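Local coordinates for proteasome activator protein PA26 (Trypanosoma brucei, PDB 1YAR), which is an 11S (PA28-family) proteasome activator that probably docks as a ring on the ends of the 20S proteasome and opens its gate, at residues O[32-37]-O[85-90]; O[71-76]-O[152-157]; O[78-83]-O[201-206]; O[144-149]-O[194-199]. One frame throughout, in Å; residues are numbered along the deposited sequence. Where two conformers were deposited one is given.

In the fold
Interactions 1, 2 and 3 share helix 71-99, whose successive turns meet helix 24-57 (85-90), helix 183-226 (78-83) and helix 150-166 (71-76). The centre of interaction 3 is about 13 Å from that of interaction 1 and about 13 Å from that of interaction 2, while the centres of 1 and 2 are about 23 Å apart. Interaction 4 lies about 8 Å from interaction 3 and about 10 Å from interaction 2, centre to centre. It touches both, through Ile146 on Ala203 and Phe196 on Tyr154. Its loop, 144-149, ends the connection into helix 150-166; the activation loop of 11S activators probably corresponds to the link between helices 71-99 and 111-130.

Interaction 1 of 4, residues O[32-37]-O[85-90]; sequences EEWAAG and HNVYCQ
Glu33 meets Gln90 only loosely, its methylene CG lying 4.2 Å from Gln90 NE2. The Glu33 chain bends after CG, and the carboxylate plane is steeply inclined to the Gln90 amide. Trp34 comes next and carries the contact. It projects from helix 24-57 to helix 71-99, whose local axes pass 11.8 Å apart at 154°, a nearly antiparallel pair in the four-helix bundle of the PA28 family. The indole presents its pyrrole edge: Trp34 NE1 donates to Gln90 OE1 at 2.8 Å with an N-H...O angle of 148°. The acceptor sits in the indole plane, whereas the donor is tilted 35° from the plane of the amide carbonyl. The Gln90 chain slides past the indole in the opposite direction, and its extension beyond CG carries the amide oxygen to the N-H. Hydrocarbon lies beside the same ring edge, Gln90 CB being 3.6 Å from Trp34 NE1. Farther round, Trp34 CZ2 lies 3.7 Å from Val87 O and 4.0 Å from Val87 CG1. Val211 and Val214 of helix 183-226 and Leu126 of helix 111-130 also pack on the indole, so Trp34 reaches several elements of the bundle at once. Because an indole N-H can only donate, the bond settles which end of the Gln90 amide is oxygen; it also satisfies the one polar atom of a buried ring and restrains the rotation of both groups.

Interaction 2 of 4, residues O[71-76]-O[152-157]; sequences EQLLGV and REYLSA
Leu74 and Tyr154 make an apolar contact in which a methyl meets the rim of a ring: Leu74 CD2 lies in the plane of the phenol, 3.8 Å from Tyr154 CE2. The same methyl is 3.7 Å from Leu155 CD2, so one branch of Leu74 touches two consecutive residues of the opposite helix, each side chain crossing it at about a right angle. The Tyr154 ring reaches over because CG stands anti to the backbone N (chi1 170°), which aims the phenol at helix 71-99. These are neighbouring helices of the PA28-type four-helix bundle; their local axes run 149° apart, near antiparallel, and approach to 11.1 Å. Leu187 of a neighbouring subunit packs on both Leu74 and Leu155, extending this hydrophobic patch across a subunit interface. At the phenol tip a second methyl makes a van der Waals contact with the oxygen and the carbon that bears it: Leu73 CD1 approaches Tyr154 OH at 3.4 Å and Tyr154 CZ at 4.0 Å, oblique to the ring. Leu73 also touches Asp193 of helix 183-226. The polar partner of the hydroxyl is that same residue, Tyr154 OH being hydrogen-bonded to Asp193 OD1.

Interaction 3 of 4, residues O[78-83]-O[201-206]; sequences QRYQDL and ELATTH
Tyr80 spans the interior of the four-helix bundle to reach Ala203 and Thr204. Helices 71-99 and 183-226 run here in the same general sense, as expected of the second and fourth long helices of an up-and-down bundle, and their closest CA atoms, those of Tyr80 and Thr204, are 8.2 Å apart. With chi1 at -172° the Tyr80 phenol extends away from its backbone N and bridges that separation. Its far end meets Ala203: Tyr80 OH is 3.5 Å and Tyr80 CZ 3.9 Å from Ala203 CB. Along one side of the ring, Thr204 CG2 lies 3.8 Å from Tyr80 CE1 and 3.9 Å from Tyr80 CD1. Both methyls approach obliquely, and no hydrogen bond joins the two segments. All three residues are buried. Ile146 of the connecting loop packs on both Tyr80 and Ala203, while Ile42 and Ala46 of helix 24-57 pack on Thr204. Thr204 divides its two branches by polarity. CG2 faces the phenol, whereas Thr204 OG1 turns back on its own helix, with Val200 O as hydrogen-bond partner and Glu201 O also near, 2.9 Å from Thr204 OG1.

Interaction 4 of 4, residues O[144-149]-O[194-199]; sequences TPIGMY and ADFMLK
Ile146 and Phe196 form the tight half of this contact. The terminal methyl Ile146 CD1 is 3.3 Å from Phe196 CD2 and 3.6 Å from Phe196 CE2, a close approach made obliquely to the ring, with the two side chains crossing at about a right angle. The extended Ile146 chain, with CD1 anti at chi2 172°, delivers that methyl, while its other branch turns to the helix backbone, Ile146 CG2 lying 3.8 Å from Lys199 O. The root of the lysine belongs to this half too, Ile146 CB sitting 4.0 Å from Lys199 CB. Looser is the outer part of the Lys199 chain, where it runs past the Pro145 carbonyl. Here the backbones come near, 5.3 Å between the CA atoms of Pro145 and Lys199, yet no hydrogen bond crosses. Lys199 CD is 3.4 Å from Pro145 O, and Lys199 NZ remains 4.1 Å from that oxygen. The ammonium group instead makes a cation-pi interaction with Tyr149 of a neighbouring subunit. The loop leading into helix 150-166 is thereby laid on helix 183-226, with Leu202 of that helix packing on Pro145 and Tyr154 of helix 150-166 meeting Phe196 edge-to-face.

Interaction 1 of 4, residues O[32-37]-O[85-90]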
loop_
_atom_site.group_PDB
_atom_site.type_symbol
_atom_site.label_atom_id
_atom_site.label_comp_id
_atom_site.label_asym_id
_atom_site.label_seq_id
_atom_site.Cartn_x
_atom_site.Cartn_y
_atom_site.Cartn_z
ATOM N N GLU O 32 -54.895 -66.840 58.935
ATOM C CA GLU O 32 -56.191 -67.303 58.451
ATOM C C GLU O 32 -57.104 -67.737 59.603
ATOM O O GLU O 32 -58.281 -67.406 59.609
ATOM C CB GLU O 32 -56.023 -68.462 57.490
ATOM C CG GLU O 32 -55.378 -68.094 56.178
ATOM C CD GLU O 32 -55.398 -69.264 55.213
ATOM O OE1 GLU O 32 -54.709 -70.291 55.482
ATOM O OE2 GLU O 32 -56.110 -69.147 54.193
ATOM N N GLU O 33 -56.549 -68.484 60.550
ATOM C CA GLU O 33 -57.277 -68.935 61.744
ATOM C C GLU O 33 -57.735 -67.755 62.606
ATOM O O GLU O 33 -58.873 -67.713 63.053
ATOM C CB GLU O 33 -56.418 -69.924 62.553
ATOM C CG GLU O 33 -57.012 -70.391 63.893
ATOM C CD GLU O 33 -58.396 -71.008 63.788
ATOM O OE1 GLU O 33 -58.761 -71.546 62.709
ATOM O OE2 GLU O 33 -59.137 -70.948 64.800
ATOM N N TRP O 34 -56.851 -66.773 62.796
ATOM C CA TRP O 34 -57.171 -65.609 63.609
ATOM C C TRP O 34 -58.290 -64.803 62.980
ATOM O O TRP O 34 -59.167 -64.312 63.679
ATOM C CB TRP O 34 -55.926 -64.725 63.805
ATOM C CG TRP O 34 -54.942 -65.264 64.790
ATOM C CD1 TRP O 34 -55.046 -66.416 65.520
ATOM C CD2 TRP O 34 -53.733 -64.619 65.240
ATOM N NE1 TRP O 34 -53.948 -66.564 66.340
ATOM C CE2 TRP O 34 -53.131 -65.470 66.199
ATOM C CE3 TRP O 34 -53.087 -63.405 64.915
ATOM C CZ2 TRP O 34 -51.915 -65.154 66.845
ATOM C CZ3 TRP O 34 -51.869 -63.093 65.548
ATOM C CH2 TRP O 34 -51.296 -63.966 66.495
ATOM N N ALA O 35 -58.272 -64.690 61.654
ATOM C CA ALA O 35 -59.247 -63.866 60.952
ATOM C C ALA O 35 -60.648 -64.442 61.034
ATOM O O ALA O 35 -61.629 -63.711 60.892
ATOM C CB ALA O 35 -58.840 -63.664 59.498
ATOM N N ALA O 36 -60.722 -65.743 61.266
ATOM C CA ALA O 36 -61.982 -66.474 61.218
ATOM C C ALA O 36 -62.383 -66.975 62.606
ATOM O O ALA O 36 -63.004 -66.228 63.387
ATOM C CB ALA O 36 -61.880 -67.635 60.216
ATOM N N GLY O 37 -62.011 -68.218 62.913
ATOM C CA GLY O 37 -62.405 -68.880 64.160
ATOM C C GLY O 37 -61.984 -68.196 65.456
ATOM O O GLY O 37 -62.725 -68.214 66.434
ATOM N N HIS O 85 -54.128 -69.059 75.778
ATOM C CA HIS O 85 -53.123 -70.109 75.552
ATOM C C HIS O 85 -52.908 -70.369 74.054
ATOM O O HIS O 85 -51.767 -70.356 73.580
ATOM C CB HIS O 85 -53.534 -71.402 76.296
ATOM C CG HIS O 85 -52.684 -72.606 75.990
ATOM N ND1 HIS O 85 -53.090 -73.889 76.301
ATOM C CD2 HIS O 85 -51.444 -72.729 75.457
ATOM C CE1 HIS O 85 -52.150 -74.749 75.943
ATOM N NE2 HIS O 85 -51.143 -74.073 75.424
ATOM N N ASN O 86 -53.997 -70.614 73.319
ATOM C CA ASN O 86 -53.917 -70.886 71.885
ATOM C C ASN O 86 -53.311 -69.731 71.070
ATOM O O ASN O 86 -52.443 -69.936 70.224
ATOM C CB ASN O 86 -55.308 -71.211 71.328
ATOM C CG ASN O 86 -55.819 -72.573 71.785
ATOM O OD1 ASN O 86 -55.042 -73.417 72.252
ATOM N ND2 ASN O 86 -57.123 -72.792 71.650
ATOM N N VAL O 87 -53.800 -68.521 71.329
ATOM C CA VAL O 87 -53.299 -67.325 70.660
ATOM C C VAL O 87 -51.808 -67.134 70.935
ATOM O O VAL O 87 -51.051 -66.815 70.014
ATOM C CB VAL O 87 -54.114 -66.077 71.050
ATOM C CG1 VAL O 87 -53.415 -64.796 70.555
ATOM C CG2 VAL O 87 -55.556 -66.183 70.464
ATOM N N TYR O 88 -51.383 -67.351 72.180
ATOM C CA TYR O 88 -49.953 -67.265 72.528
ATOM C C TYR O 88 -49.099 -68.216 71.676
ATOM O O TYR O 88 -48.072 -67.822 71.141
ATOM C CB TYR O 88 -49.723 -67.567 74.014
ATOM C CG TYR O 88 -48.289 -67.404 74.503
ATOM C CD1 TYR O 88 -47.897 -66.243 75.167
ATOM C CD2 TYR O 88 -47.337 -68.422 74.344
ATOM C CE1 TYR O 88 -46.607 -66.085 75.647
ATOM C CE2 TYR O 88 -46.025 -68.266 74.822
ATOM C CZ TYR O 88 -45.678 -67.087 75.476
ATOM O OH TYR O 88 -44.415 -66.899 75.973
ATOM N N CYS O 89 -49.508 -69.480 71.592
ATOM C CA CYS O 89 -48.735 -70.465 70.828
ATOM C C CYS O 89 -48.743 -70.167 69.317
ATOM O O CYS O 89 -47.745 -70.368 68.628
ATOM C CB CYS O 89 -49.202 -71.904 71.158
ATOM S SG CYS O 89 -48.867 -72.385 72.879
ATOM N N GLN O 90 -49.861 -69.673 68.805
ATOM C CA GLN O 90 -49.958 -69.263 67.409
ATOM C C GLN O 90 -49.055 -68.043 67.119
ATOM O O GLN O 90 -48.382 -67.997 66.093
ATOM C CB GLN O 90 -51.415 -68.978 67.071
ATOM C CG GLN O 90 -52.208 -70.310 66.901
ATOM C CD GLN O 90 -53.698 -70.194 67.148
ATOM O OE1 GLN O 90 -54.221 -69.121 67.468
ATOM N NE2 GLN O 90 -54.398 -71.332 67.008
#

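Interaction 2 of 4, residues O[71-76]-O[152-157]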
loop_
_atom_site.group_PDB
_atom_site.type_symbol
_atom_site.label_atom_id
_atom_site.label_comp_id
_atom_site.label_asym_id
_atom_site.label_seq_id
_atom_site.Cartn_x
_atom_site.Cartn_y
_atom_site.Cartn_z
ATOM N N GLU O 71 -69.800 -71.668 89.308
ATOM C CA GLU O 71 -69.291 -72.450 88.177
ATOM C C GLU O 71 -69.386 -71.707 86.848
ATOM O O GLU O 71 -68.539 -71.894 85.972
ATOM C CB GLU O 71 -70.068 -73.768 88.035
ATOM C CG GLU O 71 -69.813 -74.811 89.109
ATOM C CD GLU O 71 -70.842 -75.944 89.065
ATOM O OE1 GLU O 71 -70.698 -76.865 88.213
ATOM O OE2 GLU O 71 -71.807 -75.909 89.881
ATOM N N GLN O 72 -70.435 -70.905 86.681
ATOM C CA GLN O 72 -70.616 -70.140 85.456
ATOM C C GLN O 72 -69.435 -69.173 85.231
ATOM O O GLN O 72 -68.952 -69.027 84.109
ATOM C CB GLN O 72 -71.933 -69.365 85.481
ATOM C CG GLN O 72 -72.274 -68.698 84.139
ATOM C CD GLN O 72 -73.466 -67.756 84.198
ATOM O OE1 GLN O 72 -73.998 -67.478 85.273
ATOM N NE2 GLN O 72 -73.888 -67.260 83.038
ATOM N N LEU O 73 -68.971 -68.535 86.300
ATOM C CA LEU O 73 -67.879 -67.562 86.176
ATOM C C LEU O 73 -66.557 -68.285 85.945
ATOM O O LEU O 73 -65.751 -67.869 85.112
ATOM C CB LEU O 73 -67.776 -66.656 87.407
ATOM C CG LEU O 73 -68.960 -65.930 88.053
ATOM C CD1 LEU O 73 -68.405 -64.701 88.746
ATOM C CD2 LEU O 73 -70.079 -65.538 87.117
ATOM N N LEU O 74 -66.349 -69.372 86.686
ATOM C CA LEU O 74 -65.214 -70.269 86.453
ATOM C C LEU O 74 -65.151 -70.726 84.985
ATOM O O LEU O 74 -64.082 -70.693 84.373
ATOM C CB LEU O 74 -65.256 -71.498 87.388
ATOM C CG LEU O 74 -65.423 -71.274 88.895
ATOM C CD1 LEU O 74 -65.690 -72.589 89.638
ATOM C CD2 LEU O 74 -64.206 -70.542 89.477
ATOM N N GLY O 75 -66.296 -71.121 84.418
ATOM C CA GLY O 75 -66.354 -71.555 83.015
ATOM C C GLY O 75 -65.936 -70.463 82.036
ATOM O O GLY O 75 -65.164 -70.718 81.101
ATOM N N VAL O 76 -66.429 -69.245 82.256
ATOM C CA VAL O 76 -66.068 -68.107 81.399
ATOM C C VAL O 76 -64.551 -67.843 81.469
ATOM O O VAL O 76 -63.890 -67.726 80.436
ATOM C CB VAL O 76 -66.894 -66.820 81.726
ATOM C CG1 VAL O 76 -66.325 -65.580 80.986
ATOM C CG2 VAL O 76 -68.385 -67.010 81.357
ATOM N N ARG O 152 -56.636 -67.905 88.198
ATOM C CA ARG O 152 -55.899 -67.801 89.446
ATOM C C ARG O 152 -56.087 -66.449 90.144
ATOM O O ARG O 152 -56.239 -66.417 91.360
ATOM C CB ARG O 152 -54.415 -68.125 89.255
ATOM C CG ARG O 152 -53.574 -67.879 90.488
ATOM C CD ARG O 152 -52.818 -69.099 90.985
ATOM N NE ARG O 152 -52.115 -68.781 92.232
ATOM C CZ ARG O 152 -50.788 -68.653 92.358
ATOM N NH1 ARG O 152 -49.972 -68.853 91.321
ATOM N NH2 ARG O 152 -50.277 -68.338 93.546
ATOM N N GLU O 153 -56.066 -65.353 89.382
ATOM C CA GLU O 153 -56.344 -64.009 89.918
ATOM C C GLU O 153 -57.712 -63.979 90.618
ATOM O O GLU O 153 -57.820 -63.512 91.745
ATOM C CB GLU O 153 -56.377 -62.951 88.808
ATOM C CG GLU O 153 -55.084 -62.648 88.046
ATOM C CD GLU O 153 -55.250 -61.417 87.153
ATOM O OE1 GLU O 153 -55.992 -60.481 87.576
ATOM O OE2 GLU O 153 -54.674 -61.383 86.019
ATOM N N TYR O 154 -58.740 -64.465 89.929
ATOM C CA TYR O 154 -60.112 -64.488 90.461
ATOM C C TYR O 154 -60.219 -65.317 91.744
ATOM O O TYR O 154 -60.721 -64.828 92.755
ATOM C CB TYR O 154 -61.085 -64.994 89.390
ATOM C CG TYR O 154 -62.500 -65.285 89.864
ATOM C CD1 TYR O 154 -63.372 -64.253 90.212
ATOM C CD2 TYR O 154 -62.974 -66.608 89.925
ATOM C CE1 TYR O 154 -64.665 -64.526 90.652
ATOM C CE2 TYR O 154 -64.265 -66.894 90.355
ATOM C CZ TYR O 154 -65.107 -65.857 90.700
ATOM O OH TYR O 154 -66.386 -66.136 91.121
ATOM N N LEU O 155 -59.735 -66.560 91.696
ATOM C CA LEU O 155 -59.744 -67.457 92.869
ATOM C C LEU O 155 -58.996 -66.874 94.077
ATOM O O LEU O 155 -59.511 -66.914 95.200
ATOM C CB LEU O 155 -59.244 -68.861 92.491
ATOM C CG LEU O 155 -60.108 -69.526 91.405
ATOM C CD1 LEU O 155 -59.480 -70.854 90.906
ATOM C CD2 LEU O 155 -61.564 -69.714 91.868
ATOM N N SER O 156 -57.798 -66.335 93.829
ATOM C CA SER O 156 -57.016 -65.629 94.845
ATOM C C SER O 156 -57.886 -64.588 95.537
ATOM O O SER O 156 -58.081 -64.638 96.752
ATOM C CB SER O 156 -55.811 -64.911 94.217
ATOM O OG SER O 156 -55.077 -65.750 93.336
ATOM N N ALA O 157 -58.422 -63.668 94.736
ATOM C CA ALA O 157 -59.185 -62.513 95.220
ATOM C C ALA O 157 -60.433 -62.953 96.002
ATOM O O ALA O 157 -60.719 -62.443 97.090
ATOM C CB ALA O 157 -59.597 -61.632 94.031
#

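Interaction 3 of 4, residues O[78-83]-O[201-206]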
loop_
_atom_site.group_PDB
_atom_site.type_symbol
_atom_site.label_atom_id
_atom_site.label_comp_id
_atom_site.label_asym_id
_atom_site.label_seq_id
_atom_site.Cartn_x
_atom_site.Cartn_y
_atom_site.Cartn_z
ATOM N N GLN O 78 -62.131 -69.862 82.422
ATOM C CA GLN O 78 -61.409 -70.993 81.853
ATOM C C GLN O 78 -61.381 -70.917 80.334
ATOM O O GLN O 78 -60.360 -71.202 79.707
ATOM C CB GLN O 78 -62.046 -72.330 82.281
ATOM C CG GLN O 78 -61.352 -73.550 81.688
ATOM C CD GLN O 78 -60.001 -73.816 82.325
ATOM O OE1 GLN O 78 -59.931 -74.413 83.406
ATOM N NE2 GLN O 78 -58.921 -73.383 81.659
ATOM N N ARG O 79 -62.506 -70.532 79.753
ATOM C CA ARG O 79 -62.643 -70.429 78.305
ATOM C C ARG O 79 -61.726 -69.323 77.761
ATOM O O ARG O 79 -61.123 -69.472 76.693
ATOM C CB ARG O 79 -64.085 -70.102 77.980
ATOM C CG ARG O 79 -64.463 -70.253 76.529
ATOM C CD ARG O 79 -65.960 -70.238 76.300
ATOM N NE ARG O 79 -66.251 -70.080 74.877
ATOM C CZ ARG O 79 -67.435 -69.728 74.402
ATOM N NH1 ARG O 79 -68.447 -69.504 75.235
ATOM N NH2 ARG O 79 -67.603 -69.609 73.095
ATOM N N TYR O 80 -61.643 -68.214 78.500
ATOM C CA TYR O 80 -60.744 -67.113 78.127
ATOM C C TYR O 80 -59.289 -67.567 78.193
ATOM O O TYR O 80 -58.528 -67.358 77.236
ATOM C CB TYR O 80 -61.007 -65.851 78.966
ATOM C CG TYR O 80 -60.206 -64.658 78.456
ATOM C CD1 TYR O 80 -60.406 -64.176 77.166
ATOM C CD2 TYR O 80 -59.218 -64.062 79.245
ATOM C CE1 TYR O 80 -59.668 -63.096 76.674
ATOM C CE2 TYR O 80 -58.470 -62.977 78.755
ATOM C CZ TYR O 80 -58.714 -62.517 77.467
ATOM O OH TYR O 80 -57.991 -61.470 76.949
ATOM N N GLN O 81 -58.912 -68.226 79.296
ATOM C CA GLN O 81 -57.563 -68.762 79.448
ATOM C C GLN O 81 -57.176 -69.726 78.317
ATOM O O GLN O 81 -56.074 -69.626 77.764
ATOM C CB GLN O 81 -57.373 -69.395 80.832
ATOM C CG GLN O 81 -55.939 -69.835 81.114
ATOM C CD GLN O 81 -55.698 -70.155 82.579
ATOM O OE1 GLN O 81 -54.816 -70.929 82.894
ATOM N NE2 GLN O 81 -56.484 -69.549 83.478
ATOM N N ASP O 82 -58.083 -70.642 77.947
ATOM C CA ASP O 82 -57.804 -71.560 76.833
ATOM C C ASP O 82 -57.572 -70.792 75.534
ATOM O O ASP O 82 -56.648 -71.099 74.776
ATOM C CB ASP O 82 -58.941 -72.586 76.645
ATOM C CG ASP O 82 -59.068 -73.552 77.824
ATOM O OD1 ASP O 82 -58.084 -73.728 78.595
ATOM O OD2 ASP O 82 -60.134 -74.172 78.064
ATOM N N LEU O 83 -58.422 -69.804 75.270
ATOM C CA LEU O 83 -58.254 -68.977 74.091
ATOM C C LEU O 83 -56.876 -68.270 74.107
ATOM O O LEU O 83 -56.154 -68.271 73.099
ATOM C CB LEU O 83 -59.408 -67.970 73.986
ATOM C CG LEU O 83 -59.552 -67.009 72.795
ATOM C CD1 LEU O 83 -58.504 -65.897 72.893
ATOM C CD2 LEU O 83 -59.469 -67.717 71.451
ATOM N N GLU O 201 -65.052 -59.106 79.505
ATOM C CA GLU O 201 -65.703 -58.360 78.409
ATOM C C GLU O 201 -64.758 -57.320 77.779
ATOM O O GLU O 201 -64.687 -57.196 76.560
ATOM C CB GLU O 201 -66.964 -57.617 78.857
ATOM C CG GLU O 201 -68.125 -58.471 79.348
ATOM C CD GLU O 201 -69.285 -57.605 79.836
ATOM O OE1 GLU O 201 -69.544 -57.578 81.066
ATOM O OE2 GLU O 201 -69.913 -56.913 78.998
ATOM N N LEU O 202 -64.070 -56.567 78.631
ATOM C CA LEU O 202 -63.118 -55.551 78.186
ATOM C C LEU O 202 -61.894 -56.168 77.524
ATOM O O LEU O 202 -61.464 -55.699 76.466
ATOM C CB LEU O 202 -62.682 -54.688 79.366
ATOM C CG LEU O 202 -63.775 -53.954 80.149
ATOM C CD1 LEU O 202 -63.147 -53.339 81.395
ATOM C CD2 LEU O 202 -64.503 -52.896 79.307
ATOM N N ALA O 203 -61.308 -57.186 78.164
ATOM C CA ALA O 203 -60.123 -57.844 77.610
ATOM C C ALA O 203 -60.395 -58.494 76.253
ATOM O O ALA O 203 -59.545 -58.416 75.367
ATOM C CB ALA O 203 -59.559 -58.853 78.579
ATOM N N THR O 204 -61.561 -59.131 76.078
ATOM C CA THR O 204 -61.891 -59.717 74.758
ATOM C C THR O 204 -61.959 -58.665 73.659
ATOM O O THR O 204 -61.450 -58.896 72.551
ATOM C CB THR O 204 -63.200 -60.551 74.749
ATOM O OG1 THR O 204 -64.260 -59.805 75.342
ATOM C CG2 THR O 204 -63.055 -61.830 75.605
ATOM N N THR O 205 -62.582 -57.533 73.973
ATOM C CA THR O 205 -62.652 -56.393 73.057
ATOM C C THR O 205 -61.242 -55.923 72.666
ATOM O O THR O 205 -60.929 -55.792 71.480
ATOM C CB THR O 205 -63.468 -55.256 73.711
ATOM O OG1 THR O 205 -64.850 -55.635 73.780
ATOM C CG2 THR O 205 -63.508 -54.040 72.837
ATOM N N HIS O 206 -60.403 -55.708 73.678
ATOM C CA HIS O 206 -59.031 -55.196 73.539
ATOM C C HIS O 206 -58.170 -56.199 72.767
ATOM O O HIS O 206 -57.363 -55.825 71.913
ATOM C CB HIS O 206 -58.436 -55.007 74.932
ATOM C CG HIS O 206 -57.155 -54.226 74.965
ATOM N ND1 HIS O 206 -57.071 -52.914 74.549
ATOM C CD2 HIS O 206 -55.922 -54.552 75.431
ATOM C CE1 HIS O 206 -55.833 -52.475 74.726
ATOM N NE2 HIS O 206 -55.114 -53.447 75.257
#

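Interaction 4 of 4, residues O[144-149]-O[194-199]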
loop_
_atom_site.group_PDB
_atom_site.type_symbol
_atom_site.label_atom_id
_atom_site.label_comp_id
_atom_site.label_asym_id
_atom_site.label_seq_id
_atom_site.Cartn_x
_atom_site.Cartn_y
_atom_site.Cartn_z
ATOM N N THR O 144 -53.624 -54.507 80.005
ATOM C CA THR O 144 -54.785 -55.316 79.661
ATOM C C THR O 144 -55.680 -55.435 80.914
ATOM O O THR O 144 -55.166 -55.478 82.040
ATOM C CB THR O 144 -54.300 -56.686 79.110
ATOM O OG1 THR O 144 -55.399 -57.429 78.561
ATOM C CG2 THR O 144 -53.778 -57.561 80.235
ATOM N N PRO O 145 -57.004 -55.404 80.753
ATOM C CA PRO O 145 -57.901 -55.505 81.916
ATOM C C PRO O 145 -57.702 -56.794 82.725
ATOM O O PRO O 145 -57.867 -56.796 83.949
ATOM C CB PRO O 145 -59.295 -55.444 81.288
ATOM C CG PRO O 145 -59.066 -54.651 80.036
ATOM C CD PRO O 145 -57.753 -55.188 79.500
ATOM N N ILE O 146 -57.318 -57.865 82.037
ATOM C CA ILE O 146 -57.074 -59.136 82.680
ATOM C C ILE O 146 -56.141 -59.965 81.806
ATOM O O ILE O 146 -56.275 -59.973 80.581
ATOM C CB ILE O 146 -58.430 -59.857 83.006
ATOM C CG1 ILE O 146 -58.264 -60.803 84.184
ATOM C CG2 ILE O 146 -59.073 -60.519 81.781
ATOM C CD1 ILE O 146 -59.614 -61.400 84.666
ATOM N N GLY O 147 -55.186 -60.635 82.427
ATOM C CA GLY O 147 -54.244 -61.453 81.677
ATOM C C GLY O 147 -54.518 -62.944 81.631
ATOM O O GLY O 147 -55.588 -63.410 82.011
ATOM N N MET O 148 -53.506 -63.695 81.209
ATOM C CA MET O 148 -53.586 -65.146 80.992
ATOM C C MET O 148 -53.824 -66.006 82.233
ATOM O O MET O 148 -54.224 -67.173 82.128
ATOM C CB MET O 148 -52.293 -65.624 80.350
ATOM C CG MET O 148 -52.234 -65.392 78.880
ATOM S SD MET O 148 -50.959 -66.412 78.172
ATOM C CE MET O 148 -51.814 -67.991 78.146
ATOM N N TYR O 149 -53.525 -65.459 83.398
ATOM C CA TYR O 149 -53.711 -66.200 84.644
ATOM C C TYR O 149 -54.878 -65.622 85.433
ATOM O O TYR O 149 -54.798 -65.410 86.630
ATOM C CB TYR O 149 -52.390 -66.223 85.420
ATOM C CG TYR O 149 -51.231 -66.507 84.484
ATOM C CD1 TYR O 149 -50.302 -65.505 84.162
ATOM C CD2 TYR O 149 -51.111 -67.748 83.864
ATOM C CE1 TYR O 149 -49.269 -65.751 83.263
ATOM C CE2 TYR O 149 -50.076 -68.015 82.967
ATOM C CZ TYR O 149 -49.158 -67.013 82.677
ATOM O OH TYR O 149 -48.151 -67.276 81.788
ATOM N N ALA O 194 -68.671 -59.663 89.716
ATOM C CA ALA O 194 -69.034 -58.777 88.619
ATOM C C ALA O 194 -67.799 -58.272 87.858
ATOM O O ALA O 194 -67.783 -58.289 86.629
ATOM C CB ALA O 194 -69.854 -57.588 89.129
ATOM N N ASP O 195 -66.792 -57.813 88.594
ATOM C CA ASP O 195 -65.644 -57.156 87.967
ATOM C C ASP O 195 -64.823 -58.112 87.120
ATOM O O ASP O 195 -64.238 -57.693 86.130
ATOM C CB ASP O 195 -64.750 -56.476 89.001
ATOM C CG ASP O 195 -65.268 -55.104 89.408
ATOM O OD1 ASP O 195 -66.353 -54.686 88.936
ATOM O OD2 ASP O 195 -64.647 -54.366 90.211
ATOM N N PHE O 196 -64.760 -59.389 87.508
ATOM C CA PHE O 196 -64.025 -60.346 86.690
ATOM C C PHE O 196 -64.716 -60.659 85.392
ATOM O O PHE O 196 -64.055 -60.862 84.370
ATOM C CB PHE O 196 -63.588 -61.599 87.472
ATOM C CG PHE O 196 -62.301 -61.385 88.213
ATOM C CD1 PHE O 196 -62.297 -60.759 89.455
ATOM C CD2 PHE O 196 -61.088 -61.725 87.631
ATOM C CE1 PHE O 196 -61.100 -60.510 90.134
ATOM C CE2 PHE O 196 -59.883 -61.507 88.297
ATOM C CZ PHE O 196 -59.884 -60.877 89.552
ATOM N N MET O 197 -66.049 -60.637 85.412
ATOM C CA MET O 197 -66.791 -60.777 84.169
ATOM C C MET O 197 -66.658 -59.520 83.315
ATOM O O MET O 197 -66.478 -59.618 82.105
ATOM C CB MET O 197 -68.250 -61.159 84.424
ATOM C CG MET O 197 -68.417 -62.505 85.114
ATOM S SD MET O 197 -67.826 -63.903 84.118
ATOM C CE MET O 197 -66.226 -64.253 84.819
ATOM N N LEU O 198 -66.730 -58.345 83.937
ATOM C CA LEU O 198 -66.487 -57.087 83.205
ATOM C C LEU O 198 -65.115 -57.098 82.533
ATOM O O LEU O 198 -64.988 -56.744 81.359
ATOM C CB LEU O 198 -66.624 -55.866 84.125
ATOM C CG LEU O 198 -66.223 -54.510 83.515
ATOM C CD1 LEU O 198 -67.034 -54.219 82.242
ATOM C CD2 LEU O 198 -66.419 -53.411 84.536
ATOM N N LYS O 199 -64.099 -57.505 83.285
ATOM C CA LYS O 199 -62.716 -57.562 82.785
ATOM C C LYS O 199 -62.537 -58.513 81.605
ATOM O O LYS O 199 -61.813 -58.203 80.666
ATOM C CB LYS O 199 -61.760 -57.918 83.910
ATOM C CG LYS O 199 -61.576 -56.762 84.851
ATOM C CD LYS O 199 -60.624 -57.084 85.955
ATOM C CE LYS O 199 -60.560 -55.878 86.872
ATOM N NZ LYS O 199 -59.337 -55.898 87.717
#